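Protein argonaute (Marinitoga piezophila, PDB 5I4A) uses short RNA guides with a 5'-hydroxyl end to bind complementary target DNA or RNA and cleave it, preferring manganese for DNA cleavage. Local coordinates at residues C462-I475 with P620-T632. Residues are numbered along the deposited sequence; the frame is centred on the assembly and turned at random.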
ATOM      1  N   CYS A 462     -13.559   5.449   3.057  1.00 34.50           N
ATOM      2  CA  CYS A 462     -13.894   5.248   1.651  1.00 33.16           C
ATOM      3  C   CYS A 462     -14.218   3.776   1.432  1.00 42.77           C
ATOM      4  O   CYS A 462     -13.496   2.904   1.926  1.00 37.97           O
ATOM      5  CB  CYS A 462     -12.749   5.686   0.731  1.00 37.97           C
ATOM      6  SG  CYS A 462     -13.047   5.329  -1.022  1.00 35.42           S
ATOM      7  N   ILE A 463     -15.308   3.505   0.711  1.00 31.90           N
ATOM      8  CA  ILE A 463     -15.726   2.144   0.403  1.00 31.17           C
ATOM      9  C   ILE A 463     -15.927   2.011  -1.103  1.00 30.29           C
ATOM     10  O   ILE A 463     -16.230   2.984  -1.800  1.00 30.33           O
ATOM     11  CB  ILE A 463     -17.013   1.738   1.165  1.00 44.09           C
ATOM     12  CG1 ILE A 463     -18.267   2.266   0.464  1.00 45.53           C
ATOM     13  CG2 ILE A 463     -16.971   2.245   2.600  1.00 48.78           C
ATOM     14  CD1 ILE A 463     -19.102   1.182  -0.195  1.00 45.53           C
ATOM     15  N   ALA A 464     -15.759   0.786  -1.601  1.00 29.51           N
ATOM     16  CA  ALA A 464     -15.904   0.496  -3.020  1.00 28.65           C
ATOM     17  C   ALA A 464     -16.469  -0.907  -3.183  1.00 34.92           C
ATOM     18  O   ALA A 464     -15.977  -1.850  -2.556  1.00 32.40           O
ATOM     19  CB  ALA A 464     -14.562   0.612  -3.751  1.00 28.26           C
ATOM     20  N   ALA A 465     -17.492  -1.041  -4.026  1.00 35.59           N
ATOM     21  CA  ALA A 465     -18.139  -2.320  -4.288  1.00 35.81           C
ATOM     22  C   ALA A 465     -18.058  -2.647  -5.773  1.00 30.03           C
ATOM     23  O   ALA A 465     -18.227  -1.766  -6.623  1.00 26.17           O
ATOM     24  CB  ALA A 465     -19.603  -2.301  -3.833  1.00 27.48           C
ATOM     25  N   VAL A 466     -17.789  -3.919  -6.083  1.00 29.91           N
ATOM     26  CA  VAL A 466     -17.695  -4.393  -7.459  1.00 25.52           C
ATOM     27  C   VAL A 466     -18.388  -5.746  -7.569  1.00 37.12           C
ATOM     28  O   VAL A 466     -18.649  -6.421  -6.571  1.00 38.61           O
ATOM     29  CB  VAL A 466     -16.234  -4.521  -7.957  1.00 27.35           C
ATOM     30  CG1 VAL A 466     -15.439  -3.246  -7.685  1.00 27.49           C
ATOM     31  CG2 VAL A 466     -15.559  -5.730  -7.329  1.00 32.35           C
ATOM     32  N   ASP A 467     -18.672  -6.147  -8.809  1.00 30.39           N
ATOM     33  CA  ASP A 467     -19.273  -7.443  -9.077  1.00 30.21           C
ATOM     34  C   ASP A 467     -18.205  -8.420  -9.569  1.00 36.36           C
ATOM     35  O   ASP A 467     -17.009  -8.113  -9.596  1.00 38.01           O
ATOM     36  CB  ASP A 467     -20.446  -7.304 -10.062  1.00 29.18           C
ATOM     37  CG  ASP A 467     -20.022  -6.858 -11.463  1.00 28.60           C
ATOM     38  OD1 ASP A 467     -18.838  -6.981 -11.838  1.00 36.70           O
ATOM     39  OD2 ASP A 467     -20.908  -6.395 -12.213  1.00 37.49           O
ATOM     40  N   ASN A 468     -18.645  -9.612  -9.983  1.00 33.09           N
ATOM     41  CA  ASN A 468     -17.723 -10.665 -10.393  1.00 33.95           C
ATOM     42  C   ASN A 468     -16.978 -10.330 -11.678  1.00 30.65           C
ATOM     43  O   ASN A 468     -15.950 -10.954 -11.962  1.00 28.09           O
ATOM     44  CB  ASN A 468     -18.485 -11.978 -10.572  1.00 39.43           C
ATOM     45  CG  ASN A 468     -19.375 -11.970 -11.798  1.00 29.78           C
ATOM     46  OD1 ASN A 468     -20.302 -11.166 -11.903  1.00 30.66           O
ATOM     47  ND2 ASN A 468     -19.099 -12.868 -12.734  1.00 29.70           N
ATOM     48  N   THR A 469     -17.471  -9.371 -12.459  1.00 35.08           N
ATOM     49  CA  THR A 469     -16.846  -8.987 -13.716  1.00 27.52           C
ATOM     50  C   THR A 469     -15.884  -7.818 -13.571  1.00 32.34           C
ATOM     51  O   THR A 469     -15.219  -7.457 -14.548  1.00 37.36           O
ATOM     52  CB  THR A 469     -17.915  -8.615 -14.749  1.00 39.27           C
ATOM     53  OG1 THR A 469     -18.580  -7.415 -14.334  1.00 33.96           O
ATOM     54  CG2 THR A 469     -18.939  -9.728 -14.880  1.00 28.71           C
ATOM     55  N   GLY A 470     -15.795  -7.217 -12.390  1.00 28.77           N
ATOM     56  CA  GLY A 470     -14.980  -6.039 -12.204  1.00 29.79           C
ATOM     57  C   GLY A 470     -15.702  -4.725 -12.411  1.00 28.86           C
ATOM     58  O   GLY A 470     -15.078  -3.668 -12.255  1.00 26.92           O
ATOM     59  N   ASP A 471     -16.985  -4.752 -12.767  1.00 30.77           N
ATOM     60  CA  ASP A 471     -17.760  -3.520 -12.828  1.00 30.67           C
ATOM     61  C   ASP A 471     -17.850  -2.903 -11.442  1.00 31.28           C
ATOM     62  O   ASP A 471     -18.129  -3.595 -10.459  1.00 28.57           O
ATOM     63  CB  ASP A 471     -19.164  -3.787 -13.372  1.00 32.21           C
ATOM     64  CG  ASP A 471     -19.195  -3.907 -14.882  1.00 42.95           C
ATOM     65  OD1 ASP A 471     -18.164  -3.618 -15.527  1.00 39.17           O
ATOM     66  OD2 ASP A 471     -20.256  -4.281 -15.424  1.00 63.43           O
ATOM     67  N   ILE A 472     -17.612  -1.598 -11.362  1.00 27.57           N
ATOM     68  CA  ILE A 472     -17.697  -0.893 -10.089  1.00 24.89           C
ATOM     69  C   ILE A 472     -19.156  -0.546  -9.829  1.00 34.03           C
ATOM     70  O   ILE A 472     -19.777   0.195 -10.599  1.00 36.56           O
ATOM     71  CB  ILE A 472     -16.815   0.361 -10.091  1.00 29.94           C
ATOM     72  CG1 ILE A 472     -15.363  -0.033 -10.353  1.00 24.96           C
ATOM     73  CG2 ILE A 472     -16.937   1.098  -8.768  1.00 30.74           C
ATOM     74  CD1 ILE A 472     -14.430   1.137 -10.427  1.00 28.53           C
ATOM     75  N   LEU A 473     -19.708  -1.089  -8.743  1.00 29.10           N
ATOM     76  CA  LEU A 473     -21.108  -0.859  -8.413  1.00 26.21           C
ATOM     77  C   LEU A 473     -21.316   0.453  -7.678  1.00 34.75           C
ATOM     78  O   LEU A 473     -22.349   1.107  -7.866  1.00 46.52           O
ATOM     79  CB  LEU A 473     -21.639  -2.014  -7.564  1.00 28.93           C
ATOM     80  CG  LEU A 473     -21.741  -3.341  -8.307  1.00 33.68           C
ATOM     81  CD1 LEU A 473     -22.150  -4.458  -7.371  1.00 27.45           C
ATOM     82  CD2 LEU A 473     -22.744  -3.184  -9.418  1.00 40.14           C
ATOM     83  N   TYR A 474     -20.357   0.856  -6.850  1.00 29.85           N
ATOM     84  CA  TYR A 474     -20.534   2.019  -5.996  1.00 40.33           C
ATOM     85  C   TYR A 474     -19.199   2.382  -5.366  1.00 28.42           C
ATOM     86  O   TYR A 474     -18.385   1.505  -5.062  1.00 28.17           O
ATOM     87  CB  TYR A 474     -21.581   1.753  -4.904  1.00 38.04           C
ATOM     88  CG  TYR A 474     -21.715   2.865  -3.889  1.00 42.01           C
ATOM     89  CD1 TYR A 474     -22.507   3.977  -4.147  1.00 40.53           C
ATOM     90  CD2 TYR A 474     -21.045   2.803  -2.675  1.00 42.80           C
ATOM     91  CE1 TYR A 474     -22.626   4.996  -3.222  1.00 36.42           C
ATOM     92  CE2 TYR A 474     -21.158   3.817  -1.745  1.00 42.02           C
ATOM     93  CZ  TYR A 474     -21.949   4.910  -2.024  1.00 49.88           C
ATOM     94  OH  TYR A 474     -22.062   5.922  -1.101  1.00 44.18           O
ATOM     95  N   ILE A 475     -18.993   3.682  -5.176  1.00 29.00           N
ATOM     96  CA  ILE A 475     -17.866   4.217  -4.424  1.00 29.62           C
ATOM     97  C   ILE A 475     -18.400   5.291  -3.488  1.00 33.28           C
ATOM     98  O   ILE A 475     -19.132   6.188  -3.921  1.00 35.71           O
ATOM     99  CB  ILE A 475     -16.776   4.801  -5.343  1.00 29.25           C
ATOM    100  CG1 ILE A 475     -16.246   3.737  -6.303  1.00 28.33           C
ATOM    101  CG2 ILE A 475     -15.634   5.382  -4.518  1.00 31.50           C
ATOM    102  CD1 ILE A 475     -15.214   4.262  -7.280  1.00 28.04           C
ATOM    103  N   PRO A 620      -6.863  -6.771  -4.022  1.00 25.27           N
ATOM    104  CA  PRO A 620      -8.171  -7.010  -4.640  1.00 20.51           C
ATOM    105  C   PRO A 620      -8.763  -5.698  -5.127  1.00 17.86           C
ATOM    106  O   PRO A 620      -8.634  -4.663  -4.472  1.00 24.93           O
ATOM    107  CB  PRO A 620      -9.001  -7.626  -3.506  1.00 23.32           C
ATOM    108  CG  PRO A 620      -8.269  -7.279  -2.249  1.00 30.57           C
ATOM    109  CD  PRO A 620      -6.824  -7.245  -2.627  1.00 34.71           C
ATOM    110  N   TYR A 621      -9.389  -5.753  -6.301  1.00 26.62           N
ATOM    111  CA  TYR A 621      -9.844  -4.539  -6.977  1.00 24.77           C
ATOM    112  C   TYR A 621     -10.690  -3.622  -6.098  1.00 23.02           C
ATOM    113  O   TYR A 621     -10.424  -2.409  -6.095  1.00 21.54           O
ATOM    114  CB  TYR A 621     -10.590  -4.936  -8.260  1.00 20.57           C
ATOM    115  CG  TYR A 621     -10.823  -3.806  -9.240  1.00 21.98           C
ATOM    116  CD1 TYR A 621      -9.824  -2.879  -9.520  1.00 21.99           C
ATOM    117  CD2 TYR A 621     -12.035  -3.680  -9.902  1.00 21.57           C
ATOM    118  CE1 TYR A 621     -10.039  -1.850 -10.421  1.00 26.75           C
ATOM    119  CE2 TYR A 621     -12.258  -2.662 -10.803  1.00 27.84           C
ATOM    120  CZ  TYR A 621     -11.258  -1.749 -11.061  1.00 26.69           C
ATOM    121  OH  TYR A 621     -11.488  -0.734 -11.961  1.00 22.59           O
ATOM    122  N   PRO A 622     -11.678  -4.103  -5.328  1.00 26.59           N
ATOM    123  CA  PRO A 622     -12.398  -3.173  -4.437  1.00 19.07           C
ATOM    124  C   PRO A 622     -11.491  -2.455  -3.451  1.00 20.14           C
ATOM    125  O   PRO A 622     -11.689  -1.260  -3.194  1.00 28.38           O
ATOM    126  CB  PRO A 622     -13.413  -4.083  -3.729  1.00 23.02           C
ATOM    127  CG  PRO A 622     -12.907  -5.472  -3.919  1.00 33.30           C
ATOM    128  CD  PRO A 622     -12.242  -5.463  -5.255  1.00 26.79           C
ATOM    129  N   LEU A 623     -10.496  -3.147  -2.890  1.00 25.17           N
ATOM    130  CA  LEU A 623      -9.552  -2.488  -1.992  1.00 20.96           C
ATOM    131  C   LEU A 623      -8.631  -1.548  -2.752  1.00 23.28           C
ATOM    132  O   LEU A 623      -8.292  -0.467  -2.256  1.00 25.34           O
ATOM    133  CB  LEU A 623      -8.729  -3.527  -1.232  1.00 31.67           C
ATOM    134  CG  LEU A 623      -9.291  -4.048   0.087  1.00 40.67           C
ATOM    135  CD1 LEU A 623      -8.202  -4.794   0.824  1.00 42.08           C
ATOM    136  CD2 LEU A 623      -9.826  -2.905   0.929  1.00 33.74           C
ATOM    137  N   HIS A 624      -8.195  -1.956  -3.946  1.00 24.24           N
ATOM    138  CA  HIS A 624      -7.393  -1.069  -4.784  1.00 16.42           C
ATOM    139  C   HIS A 624      -8.124   0.240  -5.050  1.00 18.76           C
ATOM    140  O   HIS A 624      -7.532   1.324  -4.965  1.00 23.42           O
ATOM    141  CB  HIS A 624      -7.050  -1.766  -6.098  1.00 17.87           C
ATOM    142  CG  HIS A 624      -6.312  -0.897  -7.066  1.00 21.94           C
ATOM    143  ND1 HIS A 624      -4.939  -0.773  -7.060  1.00 30.66           N
ATOM    144  CD2 HIS A 624      -6.758  -0.096  -8.063  1.00 23.09           C
ATOM    145  CE1 HIS A 624      -4.569   0.061  -8.014  1.00 31.94           C
ATOM    146  NE2 HIS A 624      -5.654   0.486  -8.638  1.00 26.99           N
ATOM    147  N   ILE A 625      -9.417   0.160  -5.360  1.00 18.91           N
ATOM    148  CA  ILE A 625     -10.207   1.363  -5.596  1.00 16.62           C
ATOM    149  C   ILE A 625     -10.312   2.192  -4.322  1.00 29.07           C
ATOM    150  O   ILE A 625     -10.099   3.411  -4.333  1.00 27.99           O
ATOM    151  CB  ILE A 625     -11.598   0.988  -6.135  1.00 21.41           C
ATOM    152  CG1 ILE A 625     -11.478   0.202  -7.444  1.00 22.86           C
ATOM    153  CG2 ILE A 625     -12.438   2.231  -6.327  1.00 19.91           C
ATOM    154  CD1 ILE A 625     -12.688  -0.659  -7.748  1.00 27.89           C
ATOM    155  N   ALA A 626     -10.639   1.539  -3.204  1.00 25.45           N
ATOM    156  CA  ALA A 626     -10.841   2.260  -1.951  1.00 26.24           C
ATOM    157  C   ALA A 626      -9.579   3.001  -1.526  1.00 25.82           C
ATOM    158  O   ALA A 626      -9.646   4.161  -1.102  1.00 25.97           O
ATOM    159  CB  ALA A 626     -11.293   1.297  -0.855  1.00 29.12           C
ATOM    160  N   ASN A 627      -8.418   2.350  -1.632  1.00 21.10           N
ATOM    161  CA  ASN A 627      -7.166   3.036  -1.325  1.00 34.31           C
ATOM    162  C   ASN A 627      -6.944   4.219  -2.260  1.00 36.17           C
ATOM    163  O   ASN A 627      -6.570   5.311  -1.814  1.00 37.15           O
ATOM    164  CB  ASN A 627      -5.986   2.065  -1.411  1.00 27.60           C
ATOM    165  CG  ASN A 627      -5.943   1.081  -0.253  1.00 44.40           C
ATOM    166  OD1 ASN A 627      -6.683   1.214   0.723  1.00 46.21           O
ATOM    167  ND2 ASN A 627      -5.060   0.097  -0.350  1.00 47.38           N
ATOM    168  N   LYS A 628      -7.176   4.022  -3.561  1.00 28.62           N
ATOM    169  CA  LYS A 628      -6.894   5.070  -4.537  1.00 30.24           C
ATOM    170  C   LYS A 628      -7.829   6.263  -4.371  1.00 22.56           C
ATOM    171  O   LYS A 628      -7.384   7.416  -4.409  1.00 29.35           O
ATOM    172  CB  LYS A 628      -6.990   4.511  -5.958  1.00 27.09           C
ATOM    173  CG  LYS A 628      -5.691   3.936  -6.493  1.00 33.95           C
ATOM    174  CD  LYS A 628      -4.621   5.009  -6.582  1.00 36.14           C
ATOM    175  CE  LYS A 628      -3.331   4.472  -7.177  1.00 47.32           C
ATOM    176  NZ  LYS A 628      -3.391   4.377  -8.661  1.00 52.63           N
ATOM    177  N   VAL A 629      -9.127   6.010  -4.189  1.00 25.03           N
ATOM    178  CA  VAL A 629     -10.082   7.109  -4.068  1.00 30.50           C
ATOM    179  C   VAL A 629      -9.861   7.880  -2.772  1.00 34.58           C
ATOM    180  O   VAL A 629     -10.015   9.106  -2.730  1.00 25.11           O
ATOM    181  CB  VAL A 629     -11.524   6.582  -4.185  1.00 23.86           C
ATOM    182  CG1 VAL A 629     -12.526   7.689  -3.897  1.00 27.83           C
ATOM    183  CG2 VAL A 629     -11.758   6.009  -5.575  1.00 25.49           C
ATOM    184  N   ALA A 630      -9.485   7.184  -1.699  1.00 31.32           N
ATOM    185  CA  ALA A 630      -9.207   7.864  -0.440  1.00 40.65           C
ATOM    186  C   ALA A 630      -7.939   8.704  -0.502  1.00 36.58           C
ATOM    187  O   ALA A 630      -7.770   9.616   0.315  1.00 34.08           O
ATOM    188  CB  ALA A 630      -9.094   6.846   0.697  1.00 37.72           C
ATOM    189  N   LEU A 631      -7.058   8.434  -1.465  1.00 36.83           N
ATOM    190  CA  LEU A 631      -5.750   9.073  -1.489  1.00 36.60           C
ATOM    191  C   LEU A 631      -5.806  10.513  -2.001  1.00 40.48           C
ATOM    192  O   LEU A 631      -4.989  11.340  -1.578  1.00 39.24           O
ATOM    193  CB  LEU A 631      -4.792   8.229  -2.336  1.00 47.97           C
ATOM    194  CG  LEU A 631      -3.308   8.224  -1.965  1.00 54.15           C
ATOM    195  CD1 LEU A 631      -2.673   6.904  -2.362  1.00 54.56           C
ATOM    196  CD2 LEU A 631      -2.583   9.379  -2.633  1.00 58.32           C
ATOM    197  N   THR A 632      -6.742  10.839  -2.895  1.00 36.37           N
ATOM    198  CA  THR A 632      -6.797  12.158  -3.513  1.00 28.32           C
ATOM    199  C   THR A 632      -8.242  12.625  -3.626  1.00 28.00           C
ATOM    200  O   THR A 632      -9.187  11.839  -3.513  1.00 28.34           O
ATOM    201  CB  THR A 632      -6.150  12.170  -4.910  1.00 33.49           C
ATOM    202  OG1 THR A 632      -6.820  11.223  -5.752  1.00 24.51           O
ATOM    203  CG2 THR A 632      -4.667  11.817  -4.835  1.00 34.45           C
TER
HETATM  204  O   HOH W   1     -13.817  -1.322 -13.763  1.00 38.45           O
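I625 of helix 621-631 fills the hollow between strands 462-466 and 472-475, its two branches dividing the work. With CG1 anti to the carbonyl carbon (chi1 -59°), I625 CG2 is left anti to the backbone N and lodges between A464 CB and I475 CD1, 3.6 Å from the latter. I625 CD1 meets I472 CD1 at 3.7 Å, the two side chains reaching tip to tip, and also touches V466 CG1. I625 CD1 lies 3.6 Å above the plane of the Y621 ring, over its centre, while the ring edge turns to the D467-G470 turn, with Y621 CE2 3.3 Å from G470 O. A water donates to G470 O and hydrogen-bonds Y621 OH at 3.0 Å. Replacing Y621 by an alanine would probably open a gap over I625 CD1 and leave this water without its hydroxyl mate. The small A464 lets the helix come close: A464 CB is 3.5 Å from P622 O, and the axes of strand 462-466 and the helix approach to 7.0 Å. Farther along, C462 SG rests 3.7 Å from V629 CB. In the RNase H fold of the PIWI domain, the helix thus covers one sheet face, with helix 485-507 on the other; P622 and L623 reach strand 513-519, and N627, inferred to be catalytic, touches D519.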